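Local coordinates for protein 6-phospho-alpha-glucosidase (PDB 6VC6) that probably hydrolyses 6-phosphorylated alpha-glucosides to release glucose 6-phosphate, working with bound NAD and a manganese ion, at residues A[195-200]-A[356-360]; A[200-205]-A[258-264]. One frame throughout, in Å; residues are numbered along the deposited sequence.

Contact 1: residues A[195-200]-A[356-360]; sequences YFGLNH and MVELV. With MN (manganese (II) ion), chain E; G6P (6-O-phosphono-alpha-D-glucopyranose), chain F.
Leu198 and Val357 meet at the apolar centre, with CD2 of the leucine 3.9 Å from CG1 of the valine. On the same seam, Leu359 rests CD2 3.9 Å from CB of Phe196. These branched side chains fill the seam where a small antiparallel sheet, through its edge strand 191-196, abuts strand 356-364 of the large mixed sheet in this family 4 glycosidase. Leu198 and Phe196 also touch Leu384 of helix 378-400. Between the apolar pairs runs a backbone bond from Glu358 N to Gly197 O (2.6 Å). Gly197 takes a corner with phi 140°, where a CB would collide with the carbonyl oxygen of Phe196, so glycine suits the place.

Toward the polar edge, Glu358 carries its carboxylate on an extended chain whose CG is anti to the backbone N (chi1 -162°). Its CB sits at the edge of the Tyr195 ring, in its plane, and the chain then crosses the ring obliquely to reach the hydroxyl. Tyr195 OH donates to Glu358 OE1 at 2.8 Å, and the ring and carboxylate planes stand 55° apart. A tyrosine suits this buried spot because its ring packs while its tip answers the acid. OE1 has a second donor, a water 2.9 Å away that in turn accepts from His200 N. This bridge is consistent with Glu358 acting as a second-shell group to the metal ligand, His200, whose NE2 lies 2.2 Å from the manganese ion, which Cys170 SG and the sugar phosphate's O2 and O3 also bind.

Contact 2: residues A[200-205]-A[258-264]; sequences HYGWFT and FLPNTYD. With MN (manganese (II) ion), chain E; G6P (6-O-phosphono-alpha-D-glucopyranose), chain F.
The His200 and Tyr263 rings stack face to face, centroids 3.9 Å apart and planes 23° from parallel. The tyrosine, its CG anti to the carbonyl carbon (chi1 -81°), slides CE2 over the imidazole toward its rim and brings OH within 3.3 Å of G6P C2, consistent with the tyrosine base proposed for this family. Asn261 sets up the turn: its OD1 caps Tyr263 N at 2.9 Å, on an in-plane lone pair.

Phe204 and Leu259 form an antiparallel hydrogen-bonded pair, while Trp203 and Pro260, a non-hydrogen-bonded pair, put their side chains on the opposite face. The indole lies with Asp264 OD2 over one face, its CD1 3.9 Å from Pro260 CB. With an alanine at Trp203, Pro260 CB would probably be left without its apolar partner and one side of the Asp264 carboxylate uncovered. Thr205 lays CG2 over the centre of the Phe258 ring, 3.7 Å from its centroid; threonine suits the place because its methyl faces the ring while OG1 bonds weakly to Val194 O.

Phe204 and Leu259 pack on helix 172-184, Trp203 on helix 378-400, and Pro260 on helix 248-254, while strand 191-196 flanks strand 201-209 on its other edge.

In the fold
Along the chain the order is 195-200, 200-205, 258-264 and 356-360, so contact 2 is made within the span of chain that contact 1 brings together. Their centres are about 9 Å apart and they share His200, the manganese ligand. Strands 191-196, 201-209 and 259-260 form one three-stranded antiparallel sheet: contact 2 is the pairing along one of its edges, and contact 1 brings the other edge against strand 356-364 of the nine-stranded mixed sheet. Phe196 O and Trp203 N, 3.1 Å apart, link the two. His200, in the loop between the first two strands, connects this junction to the manganese ion and the sugar phosphate, with NAD about 5 Å from its side chain.

Contact 1: residues A[195-200]-A[356-360]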
loop_
_atom_site.group_PDB
_atom_site.type_symbol
_atom_site.label_atom_id
_atom_site.label_comp_id
_atom_site.label_asym_id
_atom_site.label_seq_id
_atom_site.Cartn_x
_atom_site.Cartn_y
_atom_site.Cartn_z
ATOM N N TYR A 195 17.008 -2.875 -3.580
ATOM C CA TYR A 195 15.783 -2.476 -4.257
ATOM C C TYR A 195 15.764 -0.966 -4.447
ATOM O O TYR A 195 16.278 -0.214 -3.616
ATOM C CB TYR A 195 14.557 -2.940 -3.450
ATOM C CG TYR A 195 13.209 -2.558 -4.020
ATOM C CD1 TYR A 195 12.608 -1.349 -3.688
ATOM C CD2 TYR A 195 12.522 -3.419 -4.866
ATOM C CE1 TYR A 195 11.372 -1.002 -4.197
ATOM C CE2 TYR A 195 11.284 -3.080 -5.380
ATOM C CZ TYR A 195 10.714 -1.871 -5.042
ATOM O OH TYR A 195 9.482 -1.529 -5.549
ATOM N N PHE A 196 15.165 -0.532 -5.555
ATOM C CA PHE A 196 14.966 0.885 -5.816
ATOM C C PHE A 196 13.701 1.063 -6.643
ATOM O O PHE A 196 13.272 0.150 -7.353
ATOM C CB PHE A 196 16.170 1.516 -6.537
ATOM C CG PHE A 196 16.206 1.262 -8.025
ATOM C CD1 PHE A 196 15.570 2.122 -8.912
ATOM C CD2 PHE A 196 16.896 0.175 -8.536
ATOM C CE1 PHE A 196 15.605 1.889 -10.275
ATOM C CE2 PHE A 196 16.937 -0.060 -9.900
ATOM C CZ PHE A 196 16.292 0.799 -10.770
ATOM N N GLY A 197 13.118 2.251 -6.551
ATOM C CA GLY A 197 11.980 2.624 -7.356
ATOM C C GLY A 197 10.974 3.402 -6.540
ATOM O O GLY A 197 11.204 3.737 -5.380
ATOM N N LEU A 198 9.848 3.708 -7.176
ATOM C CA LEU A 198 8.704 4.280 -6.488
ATOM C C LEU A 198 7.781 3.160 -6.017
ATOM O O LEU A 198 7.970 1.986 -6.344
ATOM C CB LEU A 198 7.951 5.247 -7.404
ATOM C CG LEU A 198 8.802 6.197 -8.248
ATOM C CD1 LEU A 198 7.926 7.026 -9.176
ATOM C CD2 LEU A 198 9.647 7.098 -7.361
ATOM N N ASN A 199 6.774 3.532 -5.232
ATOM C CA ASN A 199 5.801 2.550 -4.779
ATOM C C ASN A 199 5.058 1.963 -5.972
ATOM O O ASN A 199 4.584 2.697 -6.844
ATOM C CB ASN A 199 4.813 3.181 -3.802
ATOM C CG ASN A 199 3.819 2.176 -3.263
ATOM O OD1 ASN A 199 4.198 1.217 -2.595
ATOM N ND2 ASN A 199 2.542 2.381 -3.560
ATOM N N HIS A 200 4.970 0.632 -6.008
ATOM C CA HIS A 200 4.334 -0.095 -7.108
ATOM C C HIS A 200 5.009 0.221 -8.441
ATOM O O HIS A 200 4.356 0.323 -9.482
ATOM C CB HIS A 200 2.832 0.193 -7.170
ATOM C CG HIS A 200 2.075 -0.321 -5.987
ATOM N ND1 HIS A 200 0.813 0.123 -5.657
ATOM C CD2 HIS A 200 2.416 -1.224 -5.037
ATOM C CE1 HIS A 200 0.401 -0.500 -4.568
ATOM N NE2 HIS A 200 1.355 -1.322 -4.171
HETATM N N MSE A 356 9.547 11.124 -3.299
HETATM C CA MSE A 356 9.284 10.036 -2.367
HETATM C C MSE A 356 9.553 8.710 -3.070
HETATM O O MSE A 356 8.848 8.343 -4.010
HETATM C CB MSE A 356 7.847 10.094 -1.842
HETATM C CG MSE A 356 7.493 11.385 -1.112
HETATM SE SE MSE A 356 8.701 11.821 0.366
HETATM C CE MSE A 356 8.164 10.445 1.634
ATOM N N VAL A 357 10.584 7.999 -2.619
ATOM C CA VAL A 357 11.047 6.784 -3.272
ATOM C C VAL A 357 10.943 5.617 -2.294
ATOM O O VAL A 357 10.709 5.793 -1.099
ATOM C CB VAL A 357 12.484 6.924 -3.807
ATOM C CG1 VAL A 357 12.543 7.992 -4.888
ATOM C CG2 VAL A 357 13.440 7.255 -2.673
ATOM N N GLU A 358 11.129 4.411 -2.828
ATOM C CA GLU A 358 11.000 3.167 -2.079
ATOM C C GLU A 358 12.353 2.468 -2.058
ATOM O O GLU A 358 12.887 2.120 -3.117
ATOM C CB GLU A 358 9.934 2.267 -2.708
ATOM C CG GLU A 358 9.420 1.163 -1.807
ATOM C CD GLU A 358 8.200 0.472 -2.382
ATOM O OE1 GLU A 358 8.287 -0.047 -3.515
ATOM O OE2 GLU A 358 7.152 0.450 -1.704
ATOM N N LEU A 359 12.904 2.265 -0.861
ATOM C CA LEU A 359 14.254 1.733 -0.727
ATOM C C LEU A 359 14.355 0.871 0.524
ATOM O O LEU A 359 13.493 0.906 1.405
ATOM C CB LEU A 359 15.295 2.856 -0.659
ATOM C CG LEU A 359 15.372 3.854 -1.812
ATOM C CD1 LEU A 359 16.103 5.095 -1.357
ATOM C CD2 LEU A 359 16.056 3.233 -3.018
ATOM N N VAL A 360 15.441 0.098 0.592
ATOM C CA VAL A 360 15.770 -0.646 1.802
ATOM C C VAL A 360 16.287 0.322 2.857
ATOM O O VAL A 360 17.128 1.185 2.571
ATOM C CB VAL A 360 16.807 -1.738 1.497
ATOM C CG1 VAL A 360 17.207 -2.470 2.771
ATOM C CG2 VAL A 360 16.270 -2.712 0.460
HETATM MN MN MN E . 1.150 -1.603 -2.021
HETATM C C1 G6P F . -0.888 -5.299 -3.607
HETATM C C2 G6P F . -0.429 -3.919 -3.116
HETATM C C3 G6P F . -1.508 -3.107 -2.423
HETATM C C4 G6P F . -2.805 -3.268 -3.180
HETATM C C5 G6P F . -3.255 -4.706 -3.005
HETATM C C6 G6P F . -4.500 -4.954 -3.845
HETATM O O1 G6P F . -0.046 -6.311 -3.038
HETATM O O2 G6P F . 0.680 -4.081 -2.221
HETATM O O3 G6P F . -1.143 -1.725 -2.366
HETATM O O4 G6P F . -3.787 -2.380 -2.638
HETATM O O5 G6P F . -2.271 -5.661 -3.420
HETATM O O6 G6P F . -5.236 -6.026 -3.267
HETATM P P G6P F . -6.744 -6.327 -3.736
HETATM O O1P G6P F . -7.557 -5.368 -2.898
HETATM O O2P G6P F . -6.750 -6.022 -5.217
HETATM O O3P G6P F . -6.939 -7.789 -3.415
HETATM O O HOH W 1 17.521 -0.223 -1.532
HETATM O O HOH W 2 5.848 -1.517 -3.959
#

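Contact 2: residues A[200-205]-A[258-264]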
loop_
_atom_site.group_PDB
_atom_site.type_symbol
_atom_site.label_atom_id
_atom_site.label_comp_id
_atom_site.label_asym_id
_atom_site.label_seq_id
_atom_site.Cartn_x
_atom_site.Cartn_y
_atom_site.Cartn_z
ATOM N N HIS A 200 4.970 0.632 -6.008
ATOM C CA HIS A 200 4.334 -0.095 -7.108
ATOM C C HIS A 200 5.009 0.221 -8.441
ATOM O O HIS A 200 4.356 0.323 -9.482
ATOM C CB HIS A 200 2.832 0.193 -7.170
ATOM C CG HIS A 200 2.075 -0.321 -5.987
ATOM N ND1 HIS A 200 0.813 0.123 -5.657
ATOM C CD2 HIS A 200 2.416 -1.224 -5.037
ATOM C CE1 HIS A 200 0.401 -0.500 -4.568
ATOM N NE2 HIS A 200 1.355 -1.322 -4.171
ATOM N N TYR A 201 6.333 0.367 -8.402
ATOM C CA TYR A 201 7.135 0.713 -9.569
ATOM C C TYR A 201 8.613 0.570 -9.225
ATOM O O TYR A 201 9.305 1.573 -9.025
ATOM C CB TYR A 201 6.828 2.143 -10.028
ATOM C CG TYR A 201 6.899 2.366 -11.526
ATOM C CD1 TYR A 201 7.569 1.476 -12.357
ATOM C CD2 TYR A 201 6.298 3.477 -12.108
ATOM C CE1 TYR A 201 7.634 1.685 -13.726
ATOM C CE2 TYR A 201 6.358 3.694 -13.472
ATOM C CZ TYR A 201 7.026 2.796 -14.277
ATOM O OH TYR A 201 7.087 3.011 -15.636
ATOM N N GLY A 202 9.107 -0.664 -9.140
ATOM C CA GLY A 202 10.473 -0.869 -8.693
ATOM C C GLY A 202 11.062 -2.163 -9.206
ATOM O O GLY A 202 10.394 -2.973 -9.852
ATOM N N TRP A 203 12.344 -2.348 -8.894
ATOM C CA TRP A 203 13.103 -3.505 -9.344
ATOM C C TRP A 203 14.075 -3.933 -8.256
ATOM O O TRP A 203 14.604 -3.104 -7.511
ATOM C CB TRP A 203 13.883 -3.205 -10.632
ATOM C CG TRP A 203 13.021 -2.927 -11.822
ATOM C CD1 TRP A 203 12.593 -3.827 -12.754
ATOM C CD2 TRP A 203 12.484 -1.658 -12.216
ATOM N NE1 TRP A 203 11.822 -3.199 -13.701
ATOM C CE2 TRP A 203 11.740 -1.867 -13.394
ATOM C CE3 TRP A 203 12.560 -0.367 -11.685
ATOM C CZ2 TRP A 203 11.076 -0.833 -14.050
ATOM C CZ3 TRP A 203 11.900 0.659 -12.338
ATOM C CH2 TRP A 203 11.167 0.420 -13.508
ATOM N N PHE A 204 14.306 -5.241 -8.175
ATOM C CA PHE A 204 15.324 -5.807 -7.302
ATOM C C PHE A 204 16.590 -6.031 -8.121
ATOM O O PHE A 204 16.591 -6.835 -9.060
ATOM C CB PHE A 204 14.852 -7.122 -6.680
ATOM C CG PHE A 204 13.751 -6.960 -5.671
ATOM C CD1 PHE A 204 14.042 -6.825 -4.325
ATOM C CD2 PHE A 204 12.423 -6.957 -6.068
ATOM C CE1 PHE A 204 13.032 -6.679 -3.391
ATOM C CE2 PHE A 204 11.407 -6.813 -5.139
ATOM C CZ PHE A 204 11.714 -6.674 -3.800
ATOM N N THR A 205 17.661 -5.320 -7.770
ATOM C CA THR A 205 18.929 -5.468 -8.470
ATOM C C THR A 205 19.782 -6.604 -7.922
ATOM O O THR A 205 20.630 -7.129 -8.651
ATOM C CB THR A 205 19.727 -4.161 -8.411
ATOM O OG1 THR A 205 20.085 -3.878 -7.053
ATOM C CG2 THR A 205 18.902 -3.009 -8.965
ATOM N N PHE A 258 16.882 -7.159 -13.888
ATOM C CA PHE A 258 16.414 -7.050 -12.515
ATOM C C PHE A 258 15.093 -7.785 -12.324
ATOM O O PHE A 258 14.310 -7.950 -13.265
ATOM C CB PHE A 258 16.245 -5.580 -12.108
ATOM C CG PHE A 258 17.467 -4.737 -12.348
ATOM C CD1 PHE A 258 18.736 -5.253 -12.139
ATOM C CD2 PHE A 258 17.346 -3.427 -12.782
ATOM C CE1 PHE A 258 19.860 -4.481 -12.360
ATOM C CE2 PHE A 258 18.467 -2.649 -13.003
ATOM C CZ PHE A 258 19.726 -3.177 -12.792
ATOM N N LEU A 259 14.856 -8.221 -11.090
ATOM C CA LEU A 259 13.589 -8.842 -10.727
ATOM C C LEU A 259 12.540 -7.759 -10.506
ATOM O O LEU A 259 12.730 -6.896 -9.642
ATOM C CB LEU A 259 13.754 -9.688 -9.470
ATOM C CG LEU A 259 12.496 -10.319 -8.866
ATOM C CD1 LEU A 259 11.988 -11.456 -9.738
ATOM C CD2 LEU A 259 12.775 -10.811 -7.454
ATOM N N PRO A 260 11.434 -7.764 -11.248
ATOM C CA PRO A 260 10.516 -6.620 -11.218
ATOM C C PRO A 260 9.420 -6.726 -10.169
ATOM O O PRO A 260 8.911 -7.805 -9.858
ATOM C CB PRO A 260 9.912 -6.649 -12.628
ATOM C CG PRO A 260 9.861 -8.110 -12.958
ATOM C CD PRO A 260 11.046 -8.757 -12.267
ATOM N N ASN A 261 9.070 -5.569 -9.612
ATOM C CA ASN A 261 7.805 -5.426 -8.906
ATOM C C ASN A 261 6.672 -5.799 -9.852
ATOM O O ASN A 261 6.666 -5.387 -11.015
ATOM C CB ASN A 261 7.653 -3.986 -8.407
ATOM C CG ASN A 261 6.476 -3.804 -7.465
ATOM O OD1 ASN A 261 5.340 -4.152 -7.789
ATOM N ND2 ASN A 261 6.745 -3.239 -6.293
ATOM N N THR A 262 5.715 -6.593 -9.361
ATOM C CA THR A 262 4.664 -7.098 -10.242
ATOM C C THR A 262 3.813 -5.981 -10.833
ATOM O O THR A 262 3.137 -6.204 -11.843
ATOM C CB THR A 262 3.764 -8.091 -9.502
ATOM O OG1 THR A 262 2.999 -7.402 -8.505
ATOM C CG2 THR A 262 4.598 -9.181 -8.846
ATOM N N TYR A 263 3.833 -4.789 -10.237
ATOM C CA TYR A 263 3.113 -3.658 -10.806
ATOM C C TYR A 263 3.810 -3.073 -12.026
ATOM O O TYR A 263 3.204 -2.255 -12.727
ATOM C CB TYR A 263 2.921 -2.577 -9.743
ATOM C CG TYR A 263 1.762 -2.852 -8.813
ATOM C CD1 TYR A 263 0.457 -2.574 -9.197
ATOM C CD2 TYR A 263 1.971 -3.409 -7.558
ATOM C CE1 TYR A 263 -0.605 -2.829 -8.352
ATOM C CE2 TYR A 263 0.914 -3.668 -6.708
ATOM C CZ TYR A 263 -0.371 -3.374 -7.109
ATOM O OH TYR A 263 -1.429 -3.630 -6.269
ATOM N N ASP A 264 5.057 -3.468 -12.297
ATOM C CA ASP A 264 5.741 -3.012 -13.502
ATOM C C ASP A 264 5.046 -3.481 -14.772
ATOM O O ASP A 264 5.241 -2.875 -15.831
ATOM C CB ASP A 264 7.190 -3.501 -13.515
ATOM C CG ASP A 264 7.998 -2.977 -12.347
ATOM O OD1 ASP A 264 7.421 -2.299 -11.471
ATOM O OD2 ASP A 264 9.216 -3.247 -12.308
HETATM MN MN MN E . 1.150 -1.603 -2.021
HETATM C C1 G6P F . -0.888 -5.299 -3.607
HETATM C C2 G6P F . -0.429 -3.919 -3.116
HETATM C C3 G6P F . -1.508 -3.107 -2.423
HETATM C C4 G6P F . -2.805 -3.268 -3.180
HETATM C C5 G6P F . -3.255 -4.706 -3.005
HETATM C C6 G6P F . -4.500 -4.954 -3.845
HETATM O O1 G6P F . -0.046 -6.311 -3.038
HETATM O O2 G6P F . 0.680 -4.081 -2.221
HETATM O O3 G6P F . -1.143 -1.725 -2.366
HETATM O O4 G6P F . -3.787 -2.380 -2.638
HETATM O O5 G6P F . -2.271 -5.661 -3.420
HETATM O O6 G6P F . -5.236 -6.026 -3.267
HETATM P P G6P F . -6.744 -6.327 -3.736
HETATM O O1P G6P F . -7.557 -5.368 -2.898
HETATM O O2P G6P F . -6.750 -6.022 -5.217
HETATM O O3P G6P F . -6.939 -7.789 -3.415
HETATM O O HOH W 2 5.848 -1.517 -3.959
#